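Local structure of L-asparaginase 1 (Escherichia coli, 6NXC) at residues 236-240 with 259-263; 50-55 with 140-144. The protein catalyses the hydrolysis of L-asparagine to L-aspartate and ammonium as an allosterically regulated cytoplasmic homotetramer. The protein carries 1 engineered substitution. All coordinates share one frame; numbering follows the deposited sequence.

Overall arrangement
The two contacts lie in different parts of one chain, their centres 42 Å apart and their nearest atoms about 27 Å apart, so neither touches the other. Contact 1 joins residues 236-240 to 259-263 at the ends of two strands of the four-stranded parallel sheet, and its Arg-260 holds the carboxylate of an asparagine in the allosteric site. Contact 2 sets helix 50-56 against the turn at 140-144 in the N-terminal part, beside the eight-stranded mixed sheet; there the side chain of Leu-141 lies about 8 Å from that of Thr-34, the active-site nucleophile. One contact thus belongs to the effector pocket, the other to the neighbourhood of the catalytic threonine.

Contact 1 of 2, residues 236-240 with 259-263; sequences TIYPG and LRSYG. With ASN (asparagine), chain O.
Parallel strand pairing joins Thr-236 to Arg-260 at the C-terminal ends of strands 232-236 and 256-261, with CA atoms 4.7 Å apart. The amide N of Ile-237 donates to Arg-260 O over 3.1 Å, nearly straight at 168°. The side chains of Thr-236 and Arg-260 rise from the same sheet face and run alongside each other. Arg-260 NH1 gives a 2.9 Å hydrogen bond to Thr-236 OG1, which lies in the guanidinium plane. From the same group NE and NH2 both reach O of the bound asparagine, NE at 2.7 Å; a bend at chi3 (55°) turns the guanidinium between its two partners. Arg-260 thus stands near the C-terminal end of a parallel strand, where alpha/beta folds usually carry their binding sites, and it belongs to the allosteric L-asparagine site. With the guanidinium gone, as in an alanine here, the effector carboxylate would probably lose its cationic partner and Thr-236 OG1 its donor. Beyond the strands, Ile-237 CG2 sits over the Tyr-262 ring in a CH-pi contact, 3.9 Å from the centroid and 28° off the normal. Pro-239 CD approaches the ring edge, 3.3 Å from Tyr-262 OH. Across the subunit interface, Tyr-262 also packs on Thr-113 of the second subunit.

Contact 2 of 2, residues 50-55 with 140-144; sequences HLQRQL and PLAEL
Helix 50-56 of the N-terminal alpha/beta domain meets a type I beta turn, Pro-140 to Glu-143, in the loop between strand 132-135 and helix 148-161, and Leu-141 makes the larger part of the turn's contact with the helix. Its CD2 methyl enters among Leu-51, Gln-54 and Leu-55. The tightest approach is to Leu-51 CD1 at 3.4 Å, closer than usual for two carbons, while Leu-55 CD2 stands 4.0 Å from the same Leu-141 CD2 methyl. Leu-141 has CG anti to the backbone N (chi1 -154°), a torsion that extends the chain from the turn toward the helix; the side chain crosses that of Leu-55 at about a right angle and slides past Gln-54 in the opposite direction.

Gln-54 lies alongside Leu-141, its CB 3.9 Å from Leu-141 CD2. The placement of the Gln-54 amide is doubtful, because OE1 as modelled stands 2.9 Å from another acceptor, His-50 O. Ala-142 CB meets the edge of the His-50 ring, 3.8 Å from His-50 CE1. No hydrogen bond links the two segments, and the 200 Å² they bury rests on van der Waals contact. The turn is closed by its own bond, Glu-143 N to Pro-140 O at 2.9 Å, and tied outward by Leu-141 O, which accepts from Arg-63 of the third subunit. Leu-141 is also joined by a backbone hydrogen bond to Ile-35, next to the active-site Thr-34, and Pro-140 packs on Thr-34 itself. The loop after strand 132-135 of the N-terminal alpha/beta domain is thus packed on helix 50-56 at the periphery of the asparaginase active site, the side chain of Leu-141 about 8 Å from that of Thr-34.

Contact 1 of 2, residues 236-240 with 259-263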
loop_
_atom_site.group_PDB
_atom_site.type_symbol
_atom_site.label_atom_id
_atom_site.label_comp_id
_atom_site.label_asym_id
_atom_site.label_seq_id
_atom_site.Cartn_x
_atom_site.Cartn_y
_atom_site.Cartn_z
ATOM N N THR B 236 -15.716 22.915 7.662
ATOM C CA THR B 236 -15.228 22.294 6.462
ATOM C C THR B 236 -15.273 23.374 5.401
ATOM O O THR B 236 -16.355 23.915 5.134
ATOM C CB THR B 236 -16.027 21.066 6.099
ATOM O OG1 THR B 236 -15.783 20.158 7.190
ATOM C CG2 THR B 236 -15.493 20.504 4.777
ATOM N N ILE B 237 -14.180 23.591 4.732
ATOM C CA ILE B 237 -14.178 24.520 3.583
ATOM C C ILE B 237 -14.566 23.763 2.336
ATOM O O ILE B 237 -14.092 22.629 2.106
ATOM C CB ILE B 237 -12.784 25.124 3.385
ATOM C CG1 ILE B 237 -12.250 25.801 4.648
ATOM C CG2 ILE B 237 -12.794 26.021 2.176
ATOM C CD1 ILE B 237 -13.107 26.924 5.173
ATOM N N TYR B 238 -15.499 24.295 1.564
ATOM C CA TYR B 238 -15.978 23.626 0.360
ATOM C C TYR B 238 -16.505 24.697 -0.591
ATOM O O TYR B 238 -16.822 25.789 -0.124
ATOM C CB TYR B 238 -17.055 22.603 0.657
ATOM C CG TYR B 238 -18.210 23.143 1.441
ATOM C CD1 TYR B 238 -18.141 23.120 2.812
ATOM C CD2 TYR B 238 -19.336 23.685 0.825
ATOM C CE1 TYR B 238 -19.107 23.732 3.598
ATOM C CE2 TYR B 238 -20.376 24.174 1.605
ATOM C CZ TYR B 238 -20.205 24.281 2.978
ATOM O OH TYR B 238 -21.168 24.808 3.817
ATOM N N PRO B 239 -16.671 24.381 -1.874
ATOM C CA PRO B 239 -17.036 25.437 -2.825
ATOM C C PRO B 239 -18.479 25.876 -2.511
ATOM O O PRO B 239 -19.366 25.031 -2.310
ATOM C CB PRO B 239 -16.844 24.811 -4.204
ATOM C CG PRO B 239 -15.712 23.780 -3.928
ATOM C CD PRO B 239 -16.160 23.209 -2.597
ATOM N N GLY B 240 -18.624 27.198 -2.445
ATOM C CA GLY B 240 -19.926 27.793 -2.117
ATOM C C GLY B 240 -20.089 28.090 -0.626
ATOM O O GLY B 240 -21.050 28.784 -0.307
ATOM N N LEU B 259 -10.586 25.089 10.979
ATOM C CA LEU B 259 -10.885 25.157 9.553
ATOM C C LEU B 259 -10.259 23.912 8.910
ATOM O O LEU B 259 -9.045 23.724 8.975
ATOM C CB LEU B 259 -10.240 26.367 8.880
ATOM C CG LEU B 259 -10.541 27.714 9.489
ATOM C CD1 LEU B 259 -9.826 28.792 8.704
ATOM C CD2 LEU B 259 -12.011 28.000 9.595
ATOM N N ARG B 260 -11.091 23.097 8.321
ATOM C CA ARG B 260 -10.613 21.990 7.435
ATOM C C ARG B 260 -10.451 22.529 6.059
ATOM O O ARG B 260 -11.394 22.465 5.302
ATOM C CB ARG B 260 -11.552 20.806 7.507
ATOM C CG ARG B 260 -11.791 20.211 8.881
ATOM C CD ARG B 260 -12.672 18.968 8.956
ATOM N NE ARG B 260 -12.197 17.923 8.103
ATOM C CZ ARG B 260 -12.724 17.547 6.925
ATOM N NH1 ARG B 260 -13.856 18.090 6.460
ATOM N NH2 ARG B 260 -12.111 16.589 6.246
ATOM N N SER B 261 -9.293 23.067 5.738
ATOM C CA SER B 261 -9.085 23.758 4.441
ATOM C C SER B 261 -8.583 22.806 3.382
ATOM O O SER B 261 -8.217 21.644 3.667
ATOM C CB SER B 261 -8.017 24.835 4.599
ATOM O OG SER B 261 -8.451 25.749 5.531
ATOM N N TYR B 262 -8.434 23.340 2.192
ATOM C CA TYR B 262 -7.940 22.541 1.047
ATOM C C TYR B 262 -6.427 22.371 1.129
ATOM O O TYR B 262 -5.654 23.320 1.462
ATOM C CB TYR B 262 -8.278 23.257 -0.259
ATOM C CG TYR B 262 -9.729 23.615 -0.498
ATOM C CD1 TYR B 262 -10.777 22.741 -0.393
ATOM C CD2 TYR B 262 -10.005 24.950 -0.830
ATOM C CE1 TYR B 262 -12.085 23.129 -0.683
ATOM C CE2 TYR B 262 -11.292 25.355 -1.115
ATOM C CZ TYR B 262 -12.347 24.449 -0.979
ATOM O OH TYR B 262 -13.617 24.799 -1.337
ATOM N N GLY B 263 -5.975 21.227 0.625
ATOM C CA GLY B 263 -4.552 21.002 0.347
ATOM C C GLY B 263 -3.659 21.372 1.515
ATOM O O GLY B 263 -3.935 20.950 2.692
HETATM N N ASN O . -7.447 15.649 7.993
HETATM C CA ASN O . -8.560 14.612 7.854
HETATM C C ASN O . -9.883 15.253 8.292
HETATM O O ASN O . -9.916 16.545 8.129
HETATM C CB ASN O . -8.222 13.356 8.673
HETATM C CG ASN O . -8.213 13.581 10.179
HETATM O OD1 ASN O . -7.967 14.685 10.628
HETATM N ND2 ASN O . -8.596 12.598 10.959
HETATM O OXT ASN O . -10.861 14.516 8.798
#

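Contact 2 of 2, residues 50-55 with 140-144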
loop_
_atom_site.group_PDB
_atom_site.type_symbol
_atom_site.label_atom_id
_atom_site.label_comp_id
_atom_site.label_asym_id
_atom_site.label_seq_id
_atom_site.Cartn_x
_atom_site.Cartn_y
_atom_site.Cartn_z
ATOM N N HIS B 50 -20.589 -9.624 30.472
ATOM C CA HIS B 50 -20.422 -10.552 29.336
ATOM C C HIS B 50 -18.952 -10.606 28.872
ATOM O O HIS B 50 -18.474 -11.695 28.667
ATOM C CB HIS B 50 -21.359 -10.132 28.212
ATOM C CG HIS B 50 -21.578 -11.234 27.252
ATOM N ND1 HIS B 50 -21.674 -11.016 25.899
ATOM C CD2 HIS B 50 -21.709 -12.560 27.454
ATOM C CE1 HIS B 50 -21.872 -12.169 25.299
ATOM N NE2 HIS B 50 -21.893 -13.129 26.232
ATOM N N LEU B 51 -18.258 -9.469 28.703
ATOM C CA LEU B 51 -16.828 -9.443 28.288
ATOM C C LEU B 51 -15.970 -10.285 29.260
ATOM O O LEU B 51 -15.182 -11.128 28.804
ATOM C CB LEU B 51 -16.276 -8.003 28.229
ATOM C CG LEU B 51 -14.742 -8.043 28.215
ATOM C CD1 LEU B 51 -14.331 -8.503 26.832
ATOM C CD2 LEU B 51 -14.087 -6.738 28.646
ATOM N N GLN B 52 -16.015 -9.995 30.541
ATOM C CA GLN B 52 -15.203 -10.617 31.596
ATOM C C GLN B 52 -15.409 -12.169 31.672
ATOM O O GLN B 52 -14.455 -12.912 31.855
ATOM C CB GLN B 52 -15.584 -9.959 32.903
ATOM C CG GLN B 52 -15.434 -8.444 32.918
ATOM C CD GLN B 52 -16.717 -7.638 32.742
ATOM O OE1 GLN B 52 -17.535 -7.819 31.792
ATOM N NE2 GLN B 52 -16.939 -6.763 33.706
ATOM N N ARG B 53 -16.634 -12.644 31.542
ATOM C CA ARG B 53 -16.942 -14.104 31.440
ATOM C C ARG B 53 -16.325 -14.613 30.135
ATOM O O ARG B 53 -15.739 -15.708 30.121
ATOM C CB ARG B 53 -18.455 -14.339 31.536
ATOM C CG ARG B 53 -18.894 -15.771 31.220
ATOM C CD ARG B 53 -18.257 -16.679 32.292
ATOM N NE ARG B 53 -18.764 -18.044 32.254
ATOM C CZ ARG B 53 -18.252 -19.093 32.929
ATOM N NH1 ARG B 53 -17.200 -18.947 33.708
ATOM N NH2 ARG B 53 -18.778 -20.293 32.742
ATOM N N GLN B 54 -16.415 -13.860 29.026
ATOM C CA GLN B 54 -15.924 -14.384 27.732
ATOM C C GLN B 54 -14.404 -14.540 27.854
ATOM O O GLN B 54 -13.855 -15.603 27.430
ATOM C CB GLN B 54 -16.244 -13.441 26.554
ATOM C CG GLN B 54 -17.717 -13.335 26.163
ATOM C CD GLN B 54 -18.067 -11.981 25.568
ATOM O OE1 GLN B 54 -17.566 -10.942 25.992
ATOM N NE2 GLN B 54 -18.926 -11.959 24.558
ATOM N N LEU B 55 -13.707 -13.595 28.518
ATOM C CA LEU B 55 -12.231 -13.709 28.640
ATOM C C LEU B 55 -11.851 -14.825 29.602
ATOM O O LEU B 55 -10.823 -15.465 29.301
ATOM C CB LEU B 55 -11.634 -12.383 29.091
ATOM C CG LEU B 55 -11.839 -11.248 28.097
ATOM C CD1 LEU B 55 -11.189 -9.991 28.639
ATOM C CD2 LEU B 55 -11.286 -11.560 26.741
ATOM N N PRO B 140 -17.962 -7.453 17.571
ATOM C CA PRO B 140 -18.037 -7.903 18.976
ATOM C C PRO B 140 -17.468 -9.270 19.305
ATOM O O PRO B 140 -17.536 -10.129 18.489
ATOM C CB PRO B 140 -19.547 -7.956 19.231
ATOM C CG PRO B 140 -20.095 -6.942 18.252
ATOM C CD PRO B 140 -19.261 -7.060 16.994
ATOM N N LEU B 141 -16.872 -9.422 20.493
ATOM C CA LEU B 141 -16.273 -10.690 20.944
ATOM C C LEU B 141 -17.327 -11.815 20.853
ATOM O O LEU B 141 -16.971 -12.954 20.525
ATOM C CB LEU B 141 -15.756 -10.378 22.354
ATOM C CG LEU B 141 -14.604 -11.194 22.899
ATOM C CD1 LEU B 141 -13.329 -10.982 22.111
ATOM C CD2 LEU B 141 -14.376 -10.830 24.361
ATOM N N ALA B 142 -18.614 -11.476 21.037
ATOM C CA ALA B 142 -19.795 -12.393 21.037
ATOM C C ALA B 142 -20.153 -12.852 19.622
ATOM O O ALA B 142 -20.935 -13.783 19.493
ATOM C CB ALA B 142 -21.008 -11.699 21.651
ATOM N N GLU B 143 -19.625 -12.192 18.585
ATOM C CA GLU B 143 -19.999 -12.478 17.179
ATOM C C GLU B 143 -18.857 -13.259 16.546
ATOM O O GLU B 143 -17.721 -13.165 17.025
ATOM C CB GLU B 143 -20.375 -11.197 16.440
ATOM C CG GLU B 143 -21.784 -10.724 16.680
ATOM C CD GLU B 143 -22.020 -9.446 15.899
ATOM O OE1 GLU B 143 -21.415 -9.351 14.818
ATOM O OE2 GLU B 143 -22.745 -8.522 16.388
ATOM N N LEU B 144 -19.153 -14.008 15.484
ATOM C CA LEU B 144 -18.166 -14.758 14.680
ATOM C C LEU B 144 -17.212 -13.751 14.027
ATOM O O LEU B 144 -17.681 -12.699 13.650
ATOM C CB LEU B 144 -18.846 -15.542 13.550
ATOM C CG LEU B 144 -19.294 -16.956 13.896
ATOM C CD1 LEU B 144 -19.712 -17.657 12.610
ATOM C CD2 LEU B 144 -18.215 -17.769 14.627
#